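Local structure of Atu0111 protein (Agrobacterium tumefaciens, 2FSQ) at residues M133-M143 and E205-I216. The protein is of unknown function but has an alpha-beta fold and belongs to the 2H clan, whose relatives include RNA-processing phosphoesterases. Numbering follows the deposited sequence.
Sequences MRVTGLRPVGM and ELEKLRVAAPVI
Val-135, Leu-206 and Leu-209 show how a helix packs on the outermost strand of a small sheet through a few branched side chains. Val-135 sends its two methyls to different neighbours: CG2 lies 4.1 Å from Leu-206 CD1, while CG1 meets Leu-209 CD2 and the aliphatic CG of Arg-210. With CG anti to the backbone N (chi1 -180°), Leu-209 directs CD2 between Val-135 and the selenomethionine Met-143, whose CE also meets Ile-216 CD1 tip to tip at 3.8 Å. Farther along the strand, Leu-138 and Leu-206 lie alongside, pointing opposite ways, and Leu-138 CD1 settles 3.5 Å from the backbone N of Leu-206. Beside them Leu-206 spreads its methyls over Gly-137, part of the classic beta bulge in which Thr-136 and Gly-137 both face Val-144. Segment 205-212, the end of helix 195-212, runs roughly antiparallel to strand 133-139 (145°), beside helix 54-67, which supplies Ala-58 and Thr-62 to Leu-209; such helices backing antiparallel sheets suit the alpha-beta, 2H-like fold. The rim of Arg-134, Arg-210, Pro-214 and Val-215 is looser and more exposed, linked largely by water. Ile-216 N donates a nearly straight bond of 2.9 Å to Met-133 O, and one water bridges Val-135 N to Ala-213 O. Another water accepts at the guanidinium edges of Arg-134 and Arg-210 and donates to Val-135 O at 2.8 Å, while Arg-134 NH1 and Arg-210 NH2, like charges, come within 4.6 Å; Arg-134 NE is held by Ala-148 O. The bend at chi3 (73°) turns the exposed end of Arg-210 to this water while its CG stays against Val-135.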
HETATM    1  N   MSE A 133     -12.953   0.919  -6.583  1.00 12.52           N
HETATM    2  CA  MSE A 133     -11.987   1.997  -6.396  1.00 12.33           C
HETATM    3  C   MSE A 133     -11.478   2.468  -7.752  1.00 11.08           C
HETATM    4  O   MSE A 133     -11.498   1.698  -8.731  1.00 11.97           O
HETATM    5  CB  MSE A 133     -10.795   1.524  -5.542  1.00 12.19           C
HETATM    6  CG  MSE A 133     -11.177   0.835  -4.234  1.00 12.90           C
HETATM    7 SE   MSE A 133     -11.996   2.036  -2.932  0.75 18.24          SE
HETATM    8  CE  MSE A 133     -10.478   3.147  -2.427  1.00 15.08           C
ATOM      9  N   ARG A 134     -11.011   3.706  -7.814  1.00 12.24           N
ATOM     10  CA  ARG A 134     -10.424   4.280  -9.036  1.00 12.70           C
ATOM     11  C   ARG A 134      -9.147   5.013  -8.669  1.00 12.85           C
ATOM     12  O   ARG A 134      -8.978   5.469  -7.523  1.00 13.27           O
ATOM     13  CB  ARG A 134     -11.377   5.234  -9.768  1.00 13.25           C
ATOM     14  CG  ARG A 134     -11.789   6.421  -8.969  1.00 15.57           C
ATOM     15  CD  ARG A 134     -12.772   7.198  -9.812  1.00 19.29           C
ATOM     16  NE  ARG A 134     -13.472   8.223  -9.056  1.00 24.97           N
ATOM     17  CZ  ARG A 134     -13.147   9.504  -9.108  1.00 27.86           C
ATOM     18  NH1 ARG A 134     -12.115   9.894  -9.856  1.00 28.71           N
ATOM     19  NH2 ARG A 134     -13.838  10.382  -8.404  1.00 29.26           N
ATOM     20  N   VAL A 135      -8.242   5.136  -9.639  0.60 13.05           N
ATOM     21  CA  VAL A 135      -6.987   5.865  -9.437  0.60 13.59           C
ATOM     22  C   VAL A 135      -7.166   7.363  -9.680  0.60 13.96           C
ATOM     23  O   VAL A 135      -7.696   7.776 -10.715  0.60 14.10           O
ATOM     24  CB  VAL A 135      -5.824   5.290 -10.307  0.60 13.78           C
ATOM     25  CG1 VAL A 135      -6.106   5.420 -11.816  0.60 13.55           C
ATOM     26  CG2 VAL A 135      -4.472   5.940  -9.934  0.60 14.13           C
ATOM     27  N   THR A 136      -6.721   8.171  -8.720  1.00 13.87           N
ATOM     28  CA  THR A 136      -6.892   9.620  -8.782  1.00 15.10           C
ATOM     29  C   THR A 136      -5.574  10.377  -8.891  1.00 14.91           C
ATOM     30  O   THR A 136      -5.578  11.555  -9.243  1.00 16.86           O
ATOM     31  CB  THR A 136      -7.656  10.136  -7.567  1.00 15.84           C
ATOM     32  OG1 THR A 136      -6.966   9.731  -6.386  1.00 17.14           O
ATOM     33  CG2 THR A 136      -9.044   9.516  -7.536  1.00 16.69           C
ATOM     34  N   GLY A 137      -4.447   9.716  -8.614  1.00 13.46           N
ATOM     35  CA  GLY A 137      -3.153  10.406  -8.686  1.00 13.88           C
ATOM     36  C   GLY A 137      -2.051   9.396  -8.858  1.00 13.20           C
ATOM     37  O   GLY A 137      -2.237   8.223  -8.543  1.00 13.00           O
ATOM     38  N   LEU A 138      -0.897   9.871  -9.325  1.00 13.85           N
ATOM     39  CA  LEU A 138       0.314   9.054  -9.459  1.00 14.18           C
ATOM     40  C   LEU A 138       1.484   9.811  -8.887  1.00 14.37           C
ATOM     41  O   LEU A 138       1.601  11.023  -9.052  1.00 14.44           O
ATOM     42  CB  LEU A 138       0.635   8.750 -10.929  1.00 15.57           C
ATOM     43  CG  LEU A 138       0.005   7.628 -11.728  1.00 18.30           C
ATOM     44  CD1 LEU A 138       0.753   7.482 -13.046  1.00 15.56           C
ATOM     45  CD2 LEU A 138       0.050   6.336 -10.945  1.00 18.73           C
ATOM     46  N   ARG A 139       2.385   9.072  -8.264  0.60 13.01           N
ATOM     47  CA  ARG A 139       3.615   9.649  -7.729  0.60 13.31           C
ATOM     48  C   ARG A 139       4.670   8.552  -7.844  0.60 13.74           C
ATOM     49  O   ARG A 139       4.343   7.413  -8.142  0.60 13.27           O
ATOM     50  CB  ARG A 139       3.376  10.062  -6.283  0.60 13.40           C
ATOM     51  CG  ARG A 139       2.869   8.896  -5.454  0.60 13.01           C
ATOM     52  CD  ARG A 139       2.323   9.300  -4.123  0.60 14.87           C
ATOM     53  NE  ARG A 139       1.703   8.137  -3.493  0.60 17.19           N
ATOM     54  CZ  ARG A 139       0.994   8.180  -2.374  0.60 14.72           C
ATOM     55  NH1 ARG A 139       0.809   9.332  -1.742  0.60 17.94           N
ATOM     56  NH2 ARG A 139       0.475   7.062  -1.882  0.60 15.71           N
ATOM     57  N   PRO A 140       5.953   8.890  -7.653  1.00 14.28           N
ATOM     58  CA  PRO A 140       6.968   7.831  -7.828  1.00 14.52           C
ATOM     59  C   PRO A 140       6.755   6.556  -7.012  1.00 14.45           C
ATOM     60  O   PRO A 140       7.131   5.478  -7.472  1.00 15.16           O
ATOM     61  CB  PRO A 140       8.267   8.527  -7.428  1.00 15.64           C
ATOM     62  CG  PRO A 140       8.014   9.946  -7.814  1.00 15.45           C
ATOM     63  CD  PRO A 140       6.583  10.193  -7.374  1.00 15.26           C
ATOM     64  N   VAL A 141       6.129   6.663  -5.838  1.00 13.49           N
ATOM     65  CA  VAL A 141       5.872   5.460  -5.046  1.00 13.19           C
ATOM     66  C   VAL A 141       4.636   4.663  -5.478  1.00 11.83           C
ATOM     67  O   VAL A 141       4.426   3.550  -4.996  1.00 12.47           O
ATOM     68  CB  VAL A 141       5.801   5.730  -3.518  1.00 12.80           C
ATOM     69  CG1 VAL A 141       7.156   6.185  -3.000  1.00 14.49           C
ATOM     70  CG2 VAL A 141       4.729   6.739  -3.159  1.00 13.92           C
ATOM     71  N   GLY A 142       3.791   5.228  -6.347  1.00 12.19           N
ATOM     72  CA  GLY A 142       2.639   4.464  -6.805  1.00 12.51           C
ATOM     73  C   GLY A 142       1.369   5.263  -7.046  1.00 12.29           C
ATOM     74  O   GLY A 142       1.419   6.429  -7.394  1.00 14.43           O
HETATM   75  N   MSE A 143       0.225   4.624  -6.816  0.60 11.90           N
HETATM   76  CA  MSE A 143      -1.076   5.167  -7.211  0.60 12.54           C
HETATM   77  C   MSE A 143      -1.907   5.570  -6.019  0.60 12.17           C
HETATM   78  O   MSE A 143      -2.078   4.773  -5.085  0.60 11.92           O
HETATM   79  CB  MSE A 143      -1.865   4.105  -7.949  0.60 12.72           C
HETATM   80  CG  MSE A 143      -1.157   3.555  -9.149  0.60 12.95           C
HETATM   81 SE   MSE A 143      -1.760   1.791  -9.677  0.45 16.15          SE
HETATM   82  CE  MSE A 143      -3.672   2.101  -9.782  0.60 17.30           C
ATOM     83  N   GLU A 205       1.034   9.494 -17.725  1.00 16.48           N
ATOM     84  CA  GLU A 205       0.713   8.113 -17.347  1.00 16.54           C
ATOM     85  C   GLU A 205      -0.554   7.984 -16.525  1.00 16.25           C
ATOM     86  O   GLU A 205      -1.260   6.986 -16.642  1.00 16.29           O
ATOM     87  CB  GLU A 205       1.881   7.417 -16.631  1.00 16.51           C
ATOM     88  CG  GLU A 205       3.127   7.262 -17.517  1.00 18.97           C
ATOM     89  CD  GLU A 205       2.898   6.470 -18.800  1.00 22.33           C
ATOM     90  OE1 GLU A 205       2.230   5.411 -18.751  1.00 22.47           O
ATOM     91  OE2 GLU A 205       3.426   6.911 -19.855  1.00 25.18           O
ATOM     92  N   LEU A 206      -0.843   8.992 -15.706  1.00 16.17           N
ATOM     93  CA  LEU A 206      -2.099   9.000 -14.944  1.00 17.11           C
ATOM     94  C   LEU A 206      -3.291   8.986 -15.884  1.00 17.95           C
ATOM     95  O   LEU A 206      -4.223   8.196 -15.692  1.00 17.78           O
ATOM     96  CB  LEU A 206      -2.185  10.190 -13.991  1.00 16.87           C
ATOM     97  CG  LEU A 206      -3.547  10.361 -13.291  1.00 16.08           C
ATOM     98  CD1 LEU A 206      -3.906   9.163 -12.398  1.00 16.05           C
ATOM     99  CD2 LEU A 206      -3.581  11.673 -12.503  1.00 17.84           C
ATOM    100  N   GLU A 207      -3.263   9.840 -16.906  0.60 18.45           N
ATOM    101  CA  GLU A 207      -4.410   9.887 -17.813  0.60 19.98           C
ATOM    102  C   GLU A 207      -4.529   8.605 -18.644  0.60 19.25           C
ATOM    103  O   GLU A 207      -5.641   8.131 -18.891  0.60 18.74           O
ATOM    104  CB  GLU A 207      -4.446  11.170 -18.657  0.60 20.21           C
ATOM    105  CG  GLU A 207      -3.252  11.451 -19.559  0.60 22.99           C
ATOM    106  CD  GLU A 207      -3.550  12.498 -20.649  0.60 22.96           C
ATOM    107  OE1 GLU A 207      -4.701  13.003 -20.717  0.60 27.98           O
ATOM    108  OE2 GLU A 207      -2.632  12.820 -21.440  0.60 26.75           O
ATOM    109  N   LYS A 208      -3.392   8.022 -19.025  1.00 18.21           N
ATOM    110  CA  LYS A 208      -3.373   6.757 -19.757  1.00 18.90           C
ATOM    111  C   LYS A 208      -3.925   5.619 -18.888  1.00 17.34           C
ATOM    112  O   LYS A 208      -4.715   4.794 -19.356  1.00 17.67           O
ATOM    113  CB  LYS A 208      -1.958   6.439 -20.266  1.00 19.27           C
ATOM    114  CG  LYS A 208      -1.817   5.140 -21.049  1.00 21.94           C
ATOM    115  CD  LYS A 208      -0.378   4.890 -21.460  1.00 22.12           C
ATOM    116  CE  LYS A 208      -0.257   3.572 -22.198  1.00 27.13           C
ATOM    117  NZ  LYS A 208       1.119   3.302 -22.673  1.00 28.58           N
ATOM    118  N   LEU A 209      -3.526   5.600 -17.621  1.00 16.70           N
ATOM    119  CA  LEU A 209      -3.976   4.572 -16.695  1.00 15.85           C
ATOM    120  C   LEU A 209      -5.475   4.678 -16.401  1.00 16.53           C
ATOM    121  O   LEU A 209      -6.172   3.657 -16.357  1.00 16.53           O
ATOM    122  CB  LEU A 209      -3.163   4.656 -15.392  1.00 14.93           C
ATOM    123  CG  LEU A 209      -3.495   3.645 -14.311  1.00 15.93           C
ATOM    124  CD1 LEU A 209      -3.303   2.218 -14.787  1.00 16.93           C
ATOM    125  CD2 LEU A 209      -2.623   3.909 -13.107  1.00 16.39           C
ATOM    126  N   ARG A 210      -5.963   5.900 -16.191  1.00 16.88           N
ATOM    127  CA  ARG A 210      -7.391   6.134 -15.933  1.00 17.85           C
ATOM    128  C   ARG A 210      -8.278   5.664 -17.083  1.00 17.88           C
ATOM    129  O   ARG A 210      -9.385   5.160 -16.866  1.00 18.49           O
ATOM    130  CB  ARG A 210      -7.660   7.607 -15.630  1.00 19.15           C
ATOM    131  CG  ARG A 210      -7.214   8.039 -14.237  1.00 21.62           C
ATOM    132  CD  ARG A 210      -7.478   9.526 -14.031  1.00 25.80           C
ATOM    133  NE  ARG A 210      -8.905   9.775 -13.865  1.00 28.54           N
ATOM    134  CZ  ARG A 210      -9.563  10.823 -14.354  1.00 32.14           C
ATOM    135  NH1 ARG A 210      -8.925  11.753 -15.066  1.00 34.49           N
ATOM    136  NH2 ARG A 210     -10.865  10.940 -14.127  1.00 33.93           N
ATOM    137  N   VAL A 211      -7.790   5.811 -18.309  1.00 17.07           N
ATOM    138  CA  VAL A 211      -8.522   5.304 -19.472  1.00 17.87           C
ATOM    139  C   VAL A 211      -8.461   3.782 -19.569  1.00 17.30           C
ATOM    140  O   VAL A 211      -9.466   3.127 -19.863  1.00 17.65           O
ATOM    141  CB  VAL A 211      -8.017   5.954 -20.784  1.00 18.83           C
ATOM    142  CG1 VAL A 211      -8.640   5.274 -22.011  1.00 19.69           C
ATOM    143  CG2 VAL A 211      -8.328   7.455 -20.789  1.00 20.20           C
ATOM    144  N   ALA A 212      -7.282   3.219 -19.332  1.00 16.60           N
ATOM    145  CA  ALA A 212      -7.086   1.778 -19.478  1.00 16.41           C
ATOM    146  C   ALA A 212      -7.725   0.985 -18.353  1.00 15.72           C
ATOM    147  O   ALA A 212      -8.115  -0.179 -18.542  1.00 17.48           O
ATOM    148  CB  ALA A 212      -5.603   1.445 -19.557  1.00 16.55           C
ATOM    149  N   ALA A 213      -7.813   1.602 -17.171  1.00 14.84           N
ATOM    150  CA  ALA A 213      -8.335   0.928 -15.980  1.00 14.08           C
ATOM    151  C   ALA A 213      -9.196   1.931 -15.214  1.00 13.79           C
ATOM    152  O   ALA A 213      -8.784   2.423 -14.167  1.00 14.46           O
ATOM    153  CB  ALA A 213      -7.188   0.416 -15.093  1.00 13.77           C
ATOM    154  N   PRO A 214     -10.382   2.260 -15.748  1.00 13.64           N
ATOM    155  CA  PRO A 214     -11.218   3.281 -15.107  1.00 13.43           C
ATOM    156  C   PRO A 214     -11.753   2.882 -13.723  1.00 13.59           C
ATOM    157  O   PRO A 214     -12.131   3.746 -12.935  1.00 13.95           O
ATOM    158  CB  PRO A 214     -12.376   3.470 -16.099  1.00 14.15           C
ATOM    159  CG  PRO A 214     -12.409   2.207 -16.873  1.00 14.12           C
ATOM    160  CD  PRO A 214     -10.982   1.772 -17.008  1.00 13.97           C
ATOM    161  N   VAL A 215     -11.819   1.582 -13.459  0.50 12.84           N
ATOM    162  CA  VAL A 215     -11.886   1.076 -12.092  0.50 12.87           C
ATOM    163  C   VAL A 215     -10.753   0.074 -11.941  0.50 12.82           C
ATOM    164  O   VAL A 215     -10.376  -0.623 -12.897  0.50 12.47           O
ATOM    165  CB  VAL A 215     -13.244   0.425 -11.733  0.50 13.05           C
ATOM    166  CG1 VAL A 215     -14.313   1.480 -11.575  0.50 12.34           C
ATOM    167  CG2 VAL A 215     -13.650  -0.626 -12.768  0.50 12.91           C
ATOM    168  N   ILE A 216     -10.201   0.005 -10.741  1.00 12.83           N
ATOM    169  CA  ILE A 216      -9.060  -0.856 -10.495  1.00 13.59           C
ATOM    170  C   ILE A 216      -9.614  -2.190 -10.030  1.00 13.45           C
ATOM    171  O   ILE A 216      -9.972  -2.352  -8.857  1.00 14.34           O
ATOM    172  CB  ILE A 216      -8.093  -0.226  -9.464  1.00 13.17           C
ATOM    173  CG1 ILE A 216      -7.617   1.150  -9.953  1.00 14.47           C
ATOM    174  CG2 ILE A 216      -6.905  -1.155  -9.203  1.00 13.78           C
ATOM    175  CD1 ILE A 216      -7.029   1.177 -11.354  1.00 16.01           C
TER
HETATM  176  O   HOH W   1     -12.109  -1.685  -7.437  1.00 15.10           O
HETATM  177  O   HOH W   2     -10.207   8.186 -11.914  1.00 24.25           O
HETATM  178  O   HOH W   3      -9.179   4.266 -12.173  1.00 18.55           O